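Threonine synthase (Brucella melitensis bv. 1, PDB 4F4F) probably catalyses the pyridoxal-phosphate-dependent conversion of O-phospho-L-homoserine and water into L-threonine and phosphate, the last step of threonine biosynthesis. Local coordinates at residues E46-L51 with G275-Q280; Y130-R135 with D161-F166; T241-L246 with R251-T256. All blocks are in the same frame, centred on the assembly; numbering follows the deposited sequence.

Overall arrangement
Interactions 1 and 3 lie side by side, their centres 9 Å apart, at one edge of the protein, whereas interaction 2 lies 35 Å from both, centre to centre. Interactions 1 and 3 reach the same mixed sheet, in which strands 253-258 and 278-285 are neighbours; V253 and F255 bond through their backbones to E279 and Q280. Interaction 2 belongs to the separate parallel sheet holding strands 139-144 and 163-170. Along the chain, interactions 2 and 3 follow one another, both nested inside the long loop closed by interaction 1. The contacts thus sample both sheets of a fold type II pyridoxal-phosphate enzyme, and interaction 1 joins the N-terminal region to the turn leading into a strand of one of them.

Interaction 1 of 3, residues E46-L51 with G275-Q280; sequences EQIRAL and GLPIEQ
I48 of the helix 45-49 first meets G275, whose carbonyl oxygen O lies 3.5 Å from the side-chain methyl CD1 of I48. The methyl comes over the face of the G275-L276 peptide group, roughly at right angles to the C=O bond. It gets there because CG1 of I48 stands anti to its own carbonyl carbon (chi1 -62°) and the chain beyond is extended, so that CD1 is carried outward from the helix while the branch CG2 stays back. G275 itself ends the helix 263-274 in a Schellman motif. Its positive phi of 121° turns the chain out of the last helical turn, a backbone shape suited to glycine, and leaves the peptide face turned to I48.

At L276, CD1 of I48 rests 4.0 Å from the backbone CA of L276. The leucine's CA-CB bond runs across the contact, yet the branch bends back, and CD1 of I48 and CD1 of L276 meet methyl to methyl at 4.2 Å. L276 also packs on F240 and A243 of the helix 236-245 and on A271 of the helix 263-274, while I48 touches L244 of the helix 236-245. The contact therefore joins the N-terminal region to the turn between helix 263-274 and strand 278-285 of the mixed sheet, an alpha-to-beta connection of the cofactor-binding part of the enzyme.

P277 follows with its ring atom CD, 4.1 Å from CD1 of I48, and closes the apolar patch on that side. P249 lies against both I48 and P277. No hydrogen bond crosses between 46-51 and 275-280. Within helix 45-49, R49 NH1 forms a salt bridge with E46 OE2 at 3.0 Å, and R49 reaches D250 with NH2.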
loop_
_atom_site.group_PDB
_atom_site.type_symbol
_atom_site.label_atom_id
_atom_site.label_comp_id
_atom_site.label_asym_id
_atom_site.label_seq_id
_atom_site.Cartn_x
_atom_site.Cartn_y
_atom_site.Cartn_z
ATOM N N GLU A 46 4.000 18.557 22.074
ATOM C CA GLU A 46 2.713 19.149 22.495
ATOM C C GLU A 46 1.657 19.064 21.388
ATOM O O GLU A 46 0.498 18.886 21.682
ATOM C CB GLU A 46 2.874 20.631 22.913
ATOM C CG GLU A 46 3.453 20.801 24.277
ATOM C CD GLU A 46 2.518 20.287 25.340
ATOM O OE1 GLU A 46 1.288 20.431 25.208
ATOM O OE2 GLU A 46 3.018 19.717 26.297
ATOM N N GLN A 47 2.075 19.214 20.122
ATOM C CA GLN A 47 1.155 19.117 19.011
ATOM C C GLN A 47 0.644 17.683 18.896
ATOM O O GLN A 47 -0.488 17.483 18.507
ATOM C CB GLN A 47 1.773 19.580 17.678
ATOM C CG GLN A 47 1.817 21.082 17.549
ATOM C CD GLN A 47 2.875 21.643 16.603
ATOM O OE1 GLN A 47 3.774 20.954 16.114
ATOM N NE2 GLN A 47 2.786 22.965 16.393
ATOM N N ILE A 48 1.467 16.700 19.250
ATOM C CA ILE A 48 1.002 15.308 19.254
ATOM C C ILE A 48 0.079 15.077 20.459
ATOM O O ILE A 48 -0.993 14.468 20.321
ATOM C CB ILE A 48 2.175 14.285 19.204
ATOM C CG1 ILE A 48 2.987 14.457 17.902
ATOM C CG2 ILE A 48 1.642 12.863 19.378
ATOM C CD1 ILE A 48 4.304 13.671 17.904
ATOM N N ARG A 49 0.471 15.579 21.631
ATOM C CA ARG A 49 -0.433 15.493 22.797
ATOM C C ARG A 49 -1.812 16.078 22.481
ATOM O O ARG A 49 -2.833 15.528 22.902
ATOM C CB ARG A 49 0.167 16.119 24.034
ATOM C CG ARG A 49 1.320 15.308 24.627
ATOM C CD ARG A 49 1.744 15.750 26.017
ATOM N NE ARG A 49 3.078 15.230 26.284
ATOM C CZ ARG A 49 4.212 15.875 25.981
ATOM N NH1 ARG A 49 4.195 17.115 25.474
ATOM N NH2 ARG A 49 5.398 15.300 26.225
ATOM N N ALA A 50 -1.837 17.129 21.673
ATOM C CA ALA A 50 -3.093 17.786 21.296
ATOM C C ALA A 50 -4.011 16.903 20.449
ATOM O O ALA A 50 -5.190 17.165 20.362
ATOM C CB ALA A 50 -2.835 19.139 20.608
ATOM N N LEU A 51 -3.478 15.841 19.859
ATOM C CA LEU A 51 -4.276 14.882 19.069
ATOM C C LEU A 51 -5.029 13.862 19.923
ATOM O O LEU A 51 -5.891 13.126 19.407
ATOM C CB LEU A 51 -3.361 14.140 18.086
ATOM C CG LEU A 51 -2.700 15.071 17.073
ATOM C CD1 LEU A 51 -1.792 14.283 16.157
ATOM C CD2 LEU A 51 -3.715 15.922 16.323
ATOM N N GLY A 275 7.950 13.700 13.517
ATOM C CA GLY A 275 8.118 13.883 14.969
ATOM C C GLY A 275 7.484 12.812 15.834
ATOM O O GLY A 275 7.604 12.860 17.030
ATOM N N LEU A 276 6.813 11.819 15.243
ATOM C CA LEU A 276 6.265 10.749 16.033
ATOM C C LEU A 276 7.389 9.919 16.655
ATOM O O LEU A 276 8.258 9.367 15.944
ATOM C CB LEU A 276 5.325 9.886 15.190
ATOM C CG LEU A 276 4.481 8.897 15.988
ATOM C CD1 LEU A 276 3.483 9.624 16.925
ATOM C CD2 LEU A 276 3.768 7.941 15.005
ATOM N N PRO A 277 7.379 9.784 18.001
ATOM C CA PRO A 277 8.464 9.023 18.607
ATOM C C PRO A 277 8.394 7.512 18.320
ATOM O O PRO A 277 7.512 6.818 18.830
ATOM C CB PRO A 277 8.291 9.310 20.095
ATOM C CG PRO A 277 7.614 10.639 20.124
ATOM C CD PRO A 277 6.607 10.518 19.033
ATOM N N ILE A 278 9.316 7.029 17.506
ATOM C CA ILE A 278 9.312 5.636 17.072
ATOM C C ILE A 278 10.657 5.071 17.439
ATOM O O ILE A 278 11.706 5.733 17.270
ATOM C CB ILE A 278 9.006 5.506 15.556
ATOM C CG1 ILE A 278 7.515 5.790 15.296
ATOM C CG2 ILE A 278 9.331 4.127 15.004
ATOM C CD1 ILE A 278 7.131 5.825 13.832
ATOM N N GLU A 279 10.645 3.862 17.958
ATOM C CA GLU A 279 11.872 3.202 18.371
ATOM C C GLU A 279 12.345 2.361 17.183
ATOM O O GLU A 279 13.188 2.811 16.410
ATOM C CB GLU A 279 11.639 2.423 19.672
ATOM C CG GLU A 279 12.754 1.475 20.123
ATOM C CD GLU A 279 12.594 1.009 21.584
ATOM O OE1 GLU A 279 12.362 -0.217 21.915
ATOM O OE2 GLU A 279 12.717 1.902 22.424
ATOM N N GLN A 280 11.742 1.196 16.962
ATOM C CA GLN A 280 12.117 0.354 15.833
ATOM C C GLN A 280 11.072 0.392 14.741
ATOM O O GLN A 280 9.850 0.432 15.030
ATOM C CB GLN A 280 12.240 -1.088 16.270
ATOM C CG GLN A 280 13.416 -1.421 17.187
ATOM C CD GLN A 280 13.455 -2.912 17.531
ATOM O OE1 GLN A 280 12.727 -3.383 18.407
ATOM N NE2 GLN A 280 14.298 -3.653 16.839
#

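Interaction 2 of 3, residues Y130-R135 with D161-F166; sequences YVLAQR and DNTDIF
L132 turns CG anti to its carbonyl carbon (chi1 -68°) and keeps the rest of the chain extended, which throws CD1 out from the helix toward T163. On the strand, T163 holds OG1 between its backbone N and carbonyl carbon (chi1 57°), leaving CG2 as the branch that faces the leucine. The two methyls, L132 CD1 and T163 CG2, meet at 3.6 Å, and their side chains cross at about a right angle, so the contact is made at the ends rather than along the chains. L132 CD1 also lies 3.8 Å from the backbone O of N162.

N162, at the residue before the strand, points its CA-CB bond at the helix. Its CB sits 4.0 Å from CB of L132, and its CG reaches to 4.2 Å from the backbone N of A133, bringing the amide group beside the methyl of A133. No hydrogen bond forms between 130-135 and 161-166. The last turn of helix 117-134 thereby packs against the start of strand 163-170, a central member of the parallel five-stranded sheet. Strand 163-170 lies next to strand 139-144, and helix 148-157 links the two in a beta-alpha-beta crossover.

A139 of strand 139-144 touches both L132 and T163, and F157 of helix 148-157 packs on T163. D129, one turn earlier in helix 117-134, accepts the backbone N-H groups of D161 and N162 on its two carboxylate oxygens.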
loop_
_atom_site.group_PDB
_atom_site.type_symbol
_atom_site.label_atom_id
_atom_site.label_comp_id
_atom_site.label_asym_id
_atom_site.label_seq_id
_atom_site.Cartn_x
_atom_site.Cartn_y
_atom_site.Cartn_z
ATOM N N TYR A 130 -11.397 14.935 -6.929
ATOM C CA TYR A 130 -11.459 16.346 -6.617
ATOM C C TYR A 130 -10.481 17.127 -7.504
ATOM O O TYR A 130 -10.853 18.153 -8.089
ATOM C CB TYR A 130 -11.189 16.619 -5.121
ATOM C CG TYR A 130 -11.188 18.087 -4.832
ATOM C CD1 TYR A 130 -10.008 18.815 -4.925
ATOM C CD2 TYR A 130 -12.371 18.769 -4.538
ATOM C CE1 TYR A 130 -9.996 20.179 -4.689
ATOM C CE2 TYR A 130 -12.369 20.142 -4.312
ATOM C CZ TYR A 130 -11.171 20.833 -4.397
ATOM O OH TYR A 130 -11.109 22.207 -4.202
ATOM N N VAL A 131 -9.240 16.648 -7.602
ATOM C CA VAL A 131 -8.241 17.328 -8.434
ATOM C C VAL A 131 -8.654 17.380 -9.915
ATOM O O VAL A 131 -8.515 18.428 -10.578
ATOM C CB VAL A 131 -6.850 16.676 -8.273
ATOM C CG1 VAL A 131 -5.906 17.176 -9.352
ATOM C CG2 VAL A 131 -6.337 16.892 -6.849
ATOM N N LEU A 132 -9.144 16.253 -10.442
ATOM C CA LEU A 132 -9.647 16.178 -11.810
ATOM C C LEU A 132 -10.800 17.174 -12.036
ATOM O O LEU A 132 -10.768 17.926 -12.990
ATOM C CB LEU A 132 -10.108 14.744 -12.142
ATOM C CG LEU A 132 -9.018 13.657 -12.233
ATOM C CD1 LEU A 132 -9.656 12.262 -12.311
ATOM C CD2 LEU A 132 -8.101 13.878 -13.448
ATOM N N ALA A 133 -11.800 17.172 -11.160
ATOM C CA ALA A 133 -12.917 18.125 -11.260
ATOM C C ALA A 133 -12.413 19.551 -11.314
ATOM O O ALA A 133 -12.900 20.354 -12.119
ATOM C CB ALA A 133 -13.892 17.989 -10.088
ATOM N N GLN A 134 -11.474 19.883 -10.433
ATOM C CA GLN A 134 -10.982 21.262 -10.356
ATOM C C GLN A 134 -10.312 21.698 -11.650
ATOM O O GLN A 134 -10.293 22.894 -11.939
ATOM C CB GLN A 134 -10.033 21.492 -9.154
ATOM C CG GLN A 134 -10.742 21.548 -7.799
ATOM C CD GLN A 134 -11.782 22.671 -7.633
ATOM O OE1 GLN A 134 -12.999 22.423 -7.365
ATOM N NE2 GLN A 134 -11.329 23.913 -7.777
ATOM N N ARG A 135 -9.800 20.740 -12.429
ATOM C CA ARG A 135 -9.159 21.026 -13.719
ATOM C C ARG A 135 -10.025 20.725 -14.910
ATOM O O ARG A 135 -9.552 20.803 -16.027
ATOM C CB ARG A 135 -7.914 20.164 -13.888
ATOM C CG ARG A 135 -6.897 20.461 -12.866
ATOM C CD ARG A 135 -5.733 19.522 -13.033
ATOM N NE ARG A 135 -4.826 19.835 -11.961
ATOM C CZ ARG A 135 -3.521 19.613 -11.993
ATOM N NH1 ARG A 135 -2.949 19.099 -13.083
ATOM N NH2 ARG A 135 -2.797 19.941 -10.928
ATOM N N ASP A 161 -16.942 10.344 -9.669
ATOM C CA ASP A 161 -17.563 11.094 -10.740
ATOM C C ASP A 161 -16.667 11.224 -11.991
ATOM O O ASP A 161 -17.170 11.187 -13.107
ATOM C CB ASP A 161 -17.979 12.489 -10.242
ATOM C CG ASP A 161 -18.944 12.439 -9.028
ATOM O OD1 ASP A 161 -19.726 11.464 -8.880
ATOM O OD2 ASP A 161 -18.930 13.403 -8.224
ATOM N N ASN A 162 -15.358 11.365 -11.803
ATOM C CA ASN A 162 -14.462 11.810 -12.881
ATOM C C ASN A 162 -13.516 10.731 -13.444
ATOM O O ASN A 162 -12.630 11.049 -14.248
ATOM C CB ASN A 162 -13.675 13.040 -12.417
ATOM C CG ASN A 162 -14.601 14.193 -12.053
ATOM O OD1 ASN A 162 -14.536 14.770 -10.965
ATOM N ND2 ASN A 162 -15.497 14.486 -12.934
ATOM N N THR A 163 -13.756 9.482 -13.040
ATOM C CA THR A 163 -12.925 8.338 -13.434
ATOM C C THR A 163 -13.785 7.157 -13.878
ATOM O O THR A 163 -14.969 7.062 -13.514
ATOM C CB THR A 163 -11.982 7.876 -12.302
ATOM O OG1 THR A 163 -12.747 7.545 -11.135
ATOM C CG2 THR A 163 -10.958 8.960 -11.985
ATOM N N ASP A 164 -13.200 6.350 -14.768
ATOM C CA ASP A 164 -13.702 5.023 -15.149
ATOM C C ASP A 164 -12.488 4.114 -14.915
ATOM O O ASP A 164 -11.335 4.490 -15.231
ATOM C CB ASP A 164 -14.146 4.987 -16.614
ATOM C CG ASP A 164 -15.326 5.920 -16.883
ATOM O OD1 ASP A 164 -16.431 5.615 -16.420
ATOM O OD2 ASP A 164 -15.145 6.987 -17.515
ATOM N N ILE A 165 -12.736 2.952 -14.344
ATOM C CA ILE A 165 -11.670 2.045 -14.003
ATOM C C ILE A 165 -11.809 0.710 -14.723
ATOM O O ILE A 165 -12.917 0.145 -14.815
ATOM C CB ILE A 165 -11.555 1.887 -12.467
ATOM C CG1 ILE A 165 -10.355 0.990 -12.093
ATOM C CG2 ILE A 165 -12.865 1.361 -11.925
ATOM C CD1 ILE A 165 -9.804 1.102 -10.680
ATOM N N PHE A 166 -10.687 0.256 -15.283
ATOM C CA PHE A 166 -10.594 -0.995 -15.999
ATOM C C PHE A 166 -9.466 -1.812 -15.352
ATOM O O PHE A 166 -8.313 -1.374 -15.303
ATOM C CB PHE A 166 -10.276 -0.757 -17.497
ATOM C CG PHE A 166 -11.262 0.150 -18.183
ATOM C CD1 PHE A 166 -11.264 1.510 -17.916
ATOM C CD2 PHE A 166 -12.210 -0.356 -19.053
ATOM C CE1 PHE A 166 -12.203 2.342 -18.525
ATOM C CE2 PHE A 166 -13.135 0.464 -19.660
ATOM C CZ PHE A 166 -13.131 1.820 -19.412
#

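Interaction 3 of 3, residues T241-L246 with R251-T256; sequences TAALSL and RAVSFT
A short helix-to-strand connection, in which helix 236-245 leads into strand 253-258 of the mixed sheet, brings L246 back against R251 and V253. The N-to-C directions of helix segment 241-245 and strand segment 253-256 make 137°, closer to antiparallel than to parallel, their axes 9.3 Å apart at closest. A243 packs its CB 4.1 Å from CG2 of V253, and CB of L246 lies 4.2 Å from the same CG2 of V253; the leucine and valine side chains cross about perpendicularly. Farther along, F255 turns its ring edge to the helix, CE2 lying 4.1 Å from CB of A242, with A243 beside the same edge. Its ring also stacks edge-to-face with Y239.

At the helix's C-terminal end R251 grips a single backbone oxygen side-on. NE of R251 donates to L246 O at 2.8 Å in a fairly straight bond (159°) and NH1 to the same L246 O at 3.1 Å in a more bent one, the oxygen lying in the guanidinium plane. R251 is extended from CG to NE, carrying the group across to the helix end. Two N-H groups on one carbonyl fix the guanidinium's rotation, and its positive charge would probably offset the helix end's partial negative charge.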
loop_
_atom_site.group_PDB
_atom_site.type_symbol
_atom_site.label_atom_id
_atom_site.label_comp_id
_atom_site.label_asym_id
_atom_site.label_seq_id
_atom_site.Cartn_x
_atom_site.Cartn_y
_atom_site.Cartn_z
ATOM N N THR A 241 -2.262 7.214 14.946
ATOM C CA THR A 241 -3.421 6.810 15.768
ATOM C C THR A 241 -3.051 5.637 16.702
ATOM O O THR A 241 -3.415 5.630 17.887
ATOM C CB THR A 241 -4.667 6.536 14.921
ATOM O OG1 THR A 241 -4.426 5.433 14.008
ATOM C CG2 THR A 241 -5.096 7.829 14.156
ATOM N N ALA A 242 -2.355 4.636 16.182
ATOM C CA ALA A 242 -1.871 3.538 17.026
ATOM C C ALA A 242 -0.951 4.041 18.140
ATOM O O ALA A 242 -1.127 3.674 19.298
ATOM C CB ALA A 242 -1.150 2.497 16.176
ATOM N N ALA A 243 0.008 4.903 17.802
ATOM C CA ALA A 243 0.977 5.385 18.782
ATOM C C ALA A 243 0.269 6.249 19.833
ATOM O O ALA A 243 0.606 6.192 21.030
ATOM C CB ALA A 243 2.120 6.166 18.120
ATOM N N LEU A 244 -0.746 7.009 19.425
ATOM C CA LEU A 244 -1.517 7.800 20.388
ATOM C C LEU A 244 -2.278 6.908 21.366
ATOM O O LEU A 244 -2.371 7.210 22.560
ATOM C CB LEU A 244 -2.524 8.710 19.675
ATOM C CG LEU A 244 -1.975 9.931 18.973
ATOM C CD1 LEU A 244 -3.045 10.505 17.985
ATOM C CD2 LEU A 244 -1.511 10.956 20.041
ATOM N N SER A 245 -2.783 5.768 20.902
ATOM C CA SER A 245 -3.483 4.860 21.805
ATOM C C SER A 245 -2.513 4.381 22.894
ATOM O O SER A 245 -2.912 4.205 24.029
ATOM C CB SER A 245 -4.080 3.645 21.065
ATOM O OG SER A 245 -5.123 4.021 20.168
ATOM N N LEU A 246 -1.243 4.188 22.530
ATOM C CA LEU A 246 -0.237 3.684 23.445
ATOM C C LEU A 246 0.566 4.711 24.221
ATOM O O LEU A 246 1.473 4.359 25.000
ATOM C CB LEU A 246 0.694 2.692 22.713
ATOM C CG LEU A 246 -0.088 1.627 21.944
ATOM C CD1 LEU A 246 0.888 0.824 21.083
ATOM C CD2 LEU A 246 -0.893 0.763 22.898
ATOM N N ARG A 251 5.922 8.106 25.283
ATOM C CA ARG A 251 6.859 7.010 25.113
ATOM C C ARG A 251 6.921 6.648 23.636
ATOM O O ARG A 251 5.968 6.857 22.894
ATOM C CB ARG A 251 6.465 5.825 25.985
ATOM C CG ARG A 251 5.200 5.145 25.597
ATOM C CD ARG A 251 5.024 3.907 26.434
ATOM N NE ARG A 251 3.724 3.315 26.234
ATOM C CZ ARG A 251 3.426 2.058 26.503
ATOM N NH1 ARG A 251 2.205 1.645 26.292
ATOM N NH2 ARG A 251 4.332 1.210 26.996
ATOM N N ALA A 252 8.057 6.119 23.227
ATOM C CA ALA A 252 8.242 5.695 21.853
ATOM C C ALA A 252 7.533 4.371 21.622
ATOM O O ALA A 252 7.396 3.543 22.541
ATOM C CB ALA A 252 9.726 5.550 21.580
ATOM N N VAL A 253 7.143 4.152 20.383
ATOM C CA VAL A 253 6.431 2.956 19.955
ATOM C C VAL A 253 7.201 2.326 18.806
ATOM O O VAL A 253 7.864 3.033 18.029
ATOM C CB VAL A 253 4.983 3.329 19.531
ATOM C CG1 VAL A 253 4.250 2.113 18.925
ATOM C CG2 VAL A 253 4.201 3.839 20.748
ATOM N N SER A 254 7.173 0.999 18.722
ATOM C CA SER A 254 7.804 0.281 17.617
ATOM C C SER A 254 6.757 -0.348 16.706
ATOM O O SER A 254 5.632 -0.688 17.139
ATOM C CB SER A 254 8.784 -0.787 18.128
ATOM O OG SER A 254 9.878 -0.197 18.776
ATOM N N PHE A 255 7.116 -0.493 15.441
ATOM C CA PHE A 255 6.233 -1.096 14.462
ATOM C C PHE A 255 6.932 -2.168 13.640
ATOM O O PHE A 255 8.061 -1.980 13.180
ATOM C CB PHE A 255 5.688 -0.061 13.496
ATOM C CG PHE A 255 4.810 0.987 14.138
ATOM C CD1 PHE A 255 5.357 2.102 14.727
ATOM C CD2 PHE A 255 3.442 0.853 14.124
ATOM C CE1 PHE A 255 4.556 3.078 15.276
ATOM C CE2 PHE A 255 2.626 1.810 14.700
ATOM C CZ PHE A 255 3.196 2.924 15.276
ATOM N N THR A 256 6.216 -3.257 13.390
ATOM C CA THR A 256 6.654 -4.256 12.439
ATOM C C THR A 256 5.641 -4.349 11.316
ATOM O O THR A 256 4.440 -4.460 11.552
ATOM C CB THR A 256 6.846 -5.632 13.134
ATOM O OG1 THR A 256 7.804 -5.499 14.186
ATOM C CG2 THR A 256 7.327 -6.728 12.141
#